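Local coordinates for monosaccharide ABC transporter substrate-binding protein, CUT2 family (Acidothermus cellulolyticus, PDB 4RU1) that binds myo-inositol and probably serves as the solute-binding component of an ABC-type sugar transporter, at residues Thr174-Asn179 with Thr188-Lys193. Sequence-based numbering, arbitrary orientation. Where two conformers were deposited one is given.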
ATOM      1  N   THR A 174     -12.425 -17.007  -1.313  1.00 17.23           N
ATOM      2  CA  THR A 174     -13.191 -16.314  -2.314  1.00 17.15           C
ATOM      3  C   THR A 174     -12.650 -14.899  -2.490  1.00 16.52           C
ATOM      4  O   THR A 174     -12.367 -14.233  -1.489  1.00 16.64           O
ATOM      5  CB  THR A 174     -14.680 -16.210  -1.865  1.00 19.66           C
ATOM      6  OG1 THR A 174     -15.199 -17.514  -1.646  1.00 19.72           O
ATOM      7  CG2 THR A 174     -15.513 -15.594  -2.960  1.00 22.31           C
ATOM      8  N   LYS A 175     -12.487 -14.428  -3.741  1.00 14.95           N
ATOM      9  CA  LYS A 175     -12.052 -13.098  -4.043  1.00 15.82           C
ATOM     10  C   LYS A 175     -13.266 -12.327  -4.522  1.00 17.89           C
ATOM     11  O   LYS A 175     -14.066 -12.854  -5.355  1.00 14.70           O
ATOM     12  CB  LYS A 175     -10.977 -13.114  -5.155  1.00 20.66           C
ATOM     13  CG  LYS A 175      -9.551 -12.993  -4.709  1.00 60.95           C
ATOM     14  CD  LYS A 175      -8.708 -12.279  -5.764  1.00 41.23           C
ATOM     15  CE  LYS A 175      -8.425 -13.158  -6.924  1.00 36.04           C
ATOM     16  NZ  LYS A 175      -7.337 -12.555  -7.733  1.00 26.90           N
ATOM     17  N   LEU A 176     -13.309 -11.039  -4.187  1.00 15.79           N
ATOM     18  CA  LEU A 176     -14.326 -10.131  -4.663  1.00 13.83           C
ATOM     19  C   LEU A 176     -13.682  -8.794  -5.049  1.00 13.63           C
ATOM     20  O   LEU A 176     -13.033  -8.139  -4.196  1.00 14.92           O
ATOM     21  CB  LEU A 176     -15.312  -9.861  -3.597  1.00 11.91           C
ATOM     22  CG  LEU A 176     -16.363  -8.777  -3.860  1.00 15.96           C
ATOM     23  CD1 LEU A 176     -17.323  -9.160  -4.989  1.00 17.69           C
ATOM     24  CD2 LEU A 176     -17.182  -8.458  -2.637  1.00 16.24           C
ATOM     25  N   TYR A 177     -13.873  -8.374  -6.285  1.00 12.95           N
ATOM     26  CA  TYR A 177     -13.459  -7.113  -6.765  1.00 14.52           C
ATOM     27  C   TYR A 177     -14.588  -6.094  -6.571  1.00 15.20           C
ATOM     28  O   TYR A 177     -15.738  -6.341  -6.881  1.00 17.23           O
ATOM     29  CB  TYR A 177     -13.064  -7.151  -8.265  1.00 12.57           C
ATOM     30  CG  TYR A 177     -11.754  -7.924  -8.517  1.00 14.16           C
ATOM     31  CD1 TYR A 177     -10.489  -7.346  -8.303  1.00 12.04           C
ATOM     32  CD2 TYR A 177     -11.780  -9.281  -8.772  1.00 13.33           C
ATOM     33  CE1 TYR A 177      -9.341  -8.063  -8.516  1.00 11.34           C
ATOM     34  CE2 TYR A 177     -10.624 -10.035  -8.949  1.00 15.61           C
ATOM     35  CZ  TYR A 177      -9.400  -9.435  -8.782  1.00 13.78           C
ATOM     36  OH  TYR A 177      -8.203 -10.135  -8.945  1.00 16.71           O
ATOM     37  N   VAL A 178     -14.200  -4.901  -6.116  1.00 15.97           N
ATOM     38  CA  VAL A 178     -15.138  -3.772  -5.924  1.00 13.72           C
ATOM     39  C   VAL A 178     -14.499  -2.574  -6.488  1.00 16.47           C
ATOM     40  O   VAL A 178     -13.271  -2.506  -6.660  1.00 16.31           O
ATOM     41  CB  VAL A 178     -15.419  -3.576  -4.381  1.00 18.26           C
ATOM     42  CG1 VAL A 178     -16.053  -4.786  -3.699  1.00 14.57           C
ATOM     43  CG2 VAL A 178     -14.200  -3.158  -3.574  1.00 15.86           C
ATOM     44  N   ASN A 179     -15.318  -1.564  -6.774  1.00 16.98           N
ATOM     45  CA  ASN A 179     -14.821  -0.327  -7.356  1.00 22.04           C
ATOM     46  C   ASN A 179     -14.498   0.631  -6.240  1.00 18.99           C
ATOM     47  O   ASN A 179     -15.414   1.349  -5.767  1.00 17.35           O
ATOM     48  CB  ASN A 179     -15.878   0.311  -8.260  1.00 23.73           C
ATOM     49  CG  ASN A 179     -15.401   1.603  -8.905  1.00 22.40           C
ATOM     50  OD1 ASN A 179     -14.291   2.064  -8.691  1.00 31.80           O
ATOM     51  ND2 ASN A 179     -16.284   2.190  -9.679  1.00 40.63           N
ATOM     52  N   THR A 188     -22.580  -1.890  -0.795  1.00 14.48           N
ATOM     53  CA  THR A 188     -23.666  -2.774  -1.205  1.00 14.95           C
ATOM     54  C   THR A 188     -23.175  -4.080  -1.818  1.00 15.12           C
ATOM     55  O   THR A 188     -23.788  -5.100  -1.570  1.00 15.04           O
ATOM     56  CB  THR A 188     -24.614  -2.044  -2.151  1.00 16.49           C
ATOM     57  OG1 THR A 188     -23.894  -1.563  -3.273  1.00 18.62           O
ATOM     58  CG2 THR A 188     -25.348  -0.869  -1.423  1.00 16.97           C
ATOM     59  N   THR A 189     -22.034  -4.044  -2.482  1.00 15.90           N
ATOM     60  CA  THR A 189     -21.504  -5.224  -3.149  1.00 14.67           C
ATOM     61  C   THR A 189     -21.031  -6.148  -2.056  1.00 16.13           C
ATOM     62  O   THR A 189     -21.162  -7.358  -2.176  1.00 17.78           O
ATOM     63  CB  THR A 189     -20.406  -4.816  -4.118  1.00 14.71           C
ATOM     64  OG1 THR A 189     -20.975  -4.036  -5.187  1.00 20.15           O
ATOM     65  CG2 THR A 189     -19.665  -5.973  -4.764  1.00 18.38           C
ATOM     66  N   ILE A 190     -20.298  -5.639  -1.074  1.00 12.88           N
ATOM     67  CA  ILE A 190     -19.869  -6.537   0.003  1.00 13.92           C
ATOM     68  C   ILE A 190     -21.067  -7.102   0.741  1.00 16.01           C
ATOM     69  O   ILE A 190     -21.061  -8.266   1.117  1.00 15.02           O
ATOM     70  CB  ILE A 190     -18.891  -5.852   1.000  1.00 12.38           C
ATOM     71  CG1 ILE A 190     -17.613  -5.469   0.271  1.00 13.04           C
ATOM     72  CG2 ILE A 190     -18.541  -6.728   2.215  1.00 15.12           C
ATOM     73  CD1 ILE A 190     -16.675  -4.527   1.060  1.00 13.48           C
ATOM     74  N   ALA A 191     -22.053  -6.273   1.082  1.00 13.84           N
ATOM     75  CA  ALA A 191     -23.202  -6.821   1.830  1.00 13.10           C
ATOM     76  C   ALA A 191     -23.933  -7.924   1.074  1.00 14.30           C
ATOM     77  O   ALA A 191     -24.328  -8.909   1.682  1.00 17.04           O
ATOM     78  CB  ALA A 191     -24.200  -5.701   2.063  1.00 16.83           C
ATOM     79  N   ALA A 192     -24.112  -7.732  -0.212  1.00 13.35           N
ATOM     80  CA  ALA A 192     -24.769  -8.716  -1.085  1.00 14.03           C
ATOM     81  C   ALA A 192     -24.010 -10.047  -1.084  1.00 16.70           C
ATOM     82  O   ALA A 192     -24.601 -11.100  -0.915  1.00 15.36           O
ATOM     83  CB  ALA A 192     -24.954  -8.126  -2.483  1.00 17.65           C
ATOM     84  N   LYS A 193     -22.692  -9.999  -1.198  1.00 14.24           N
ATOM     85  CA  LYS A 193     -21.892 -11.191  -1.223  0.50 17.17           C
ATOM     86  C   LYS A 193     -22.034 -11.920   0.108  1.00 15.36           C
ATOM     87  O   LYS A 193     -22.195 -13.126   0.150  1.00 15.57           O
ATOM     88  CB  LYS A 193     -20.426 -10.851  -1.534  0.50 16.54           C
ATOM     89  CG  LYS A 193     -19.529 -12.062  -1.480  0.50 17.99           C
ATOM     90  CD  LYS A 193     -19.536 -12.856  -2.789  0.50 19.67           C
ATOM     91  CE  LYS A 193     -19.705 -14.355  -2.546  0.50 33.94           C
ATOM     92  NZ  LYS A 193     -21.084 -14.760  -2.158  0.50 14.04           N
TER
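Leu176 and Val178 pack against Thr189 and Ile190 in an apolar strand-to-helix contact at the edge of one of the two Rossmann-like lobes of a periplasmic binding protein. Strand 172-177 is the outermost strand on its side of the mixed sheet, hydrogen-bonded to strand 145-150, and after a short loop the chain enters helix 183-196, which runs back over one face of the sheet on its way to strand 202-205: the first half of a beta-alpha-beta crossover. The short axes lie 9.9 Å apart and roughly antiparallel, at 152°. No hydrogen bond joins the two segments; methyl and methylene groups do the work. The methyl of Thr189 touches two strand side chains at once, with CG2 3.9 Å from CG1 of Val178 and 4.0 Å from CD1 of Leu176. With CG2 anti to the backbone N and OG1 at chi1 -66°, the methyl faces the strand, and OG1 is hydrogen-bonded to Ser185 O, one turn earlier in the helix. Both methyls of Leu176 lie against the Thr189 methyl, and CD2 also reaches CG1 of Ile190 at 4.2 Å. Ile190, the buried member of the group, also packs on Ala214 and Ala217 of helix 208-220, linking the edge strand to the next helix of the lobe. On the other side of the strand, Lys175 and Tyr177 turn away from this helix and share Glu159, by a salt bridge and a hydrogen bond respectively. Further along the helix, Lys193 contributes the start of its aliphatic chain, which bends at chi2 (84°) and again further out: its CB lies 4.2 Å from Leu176 CD2.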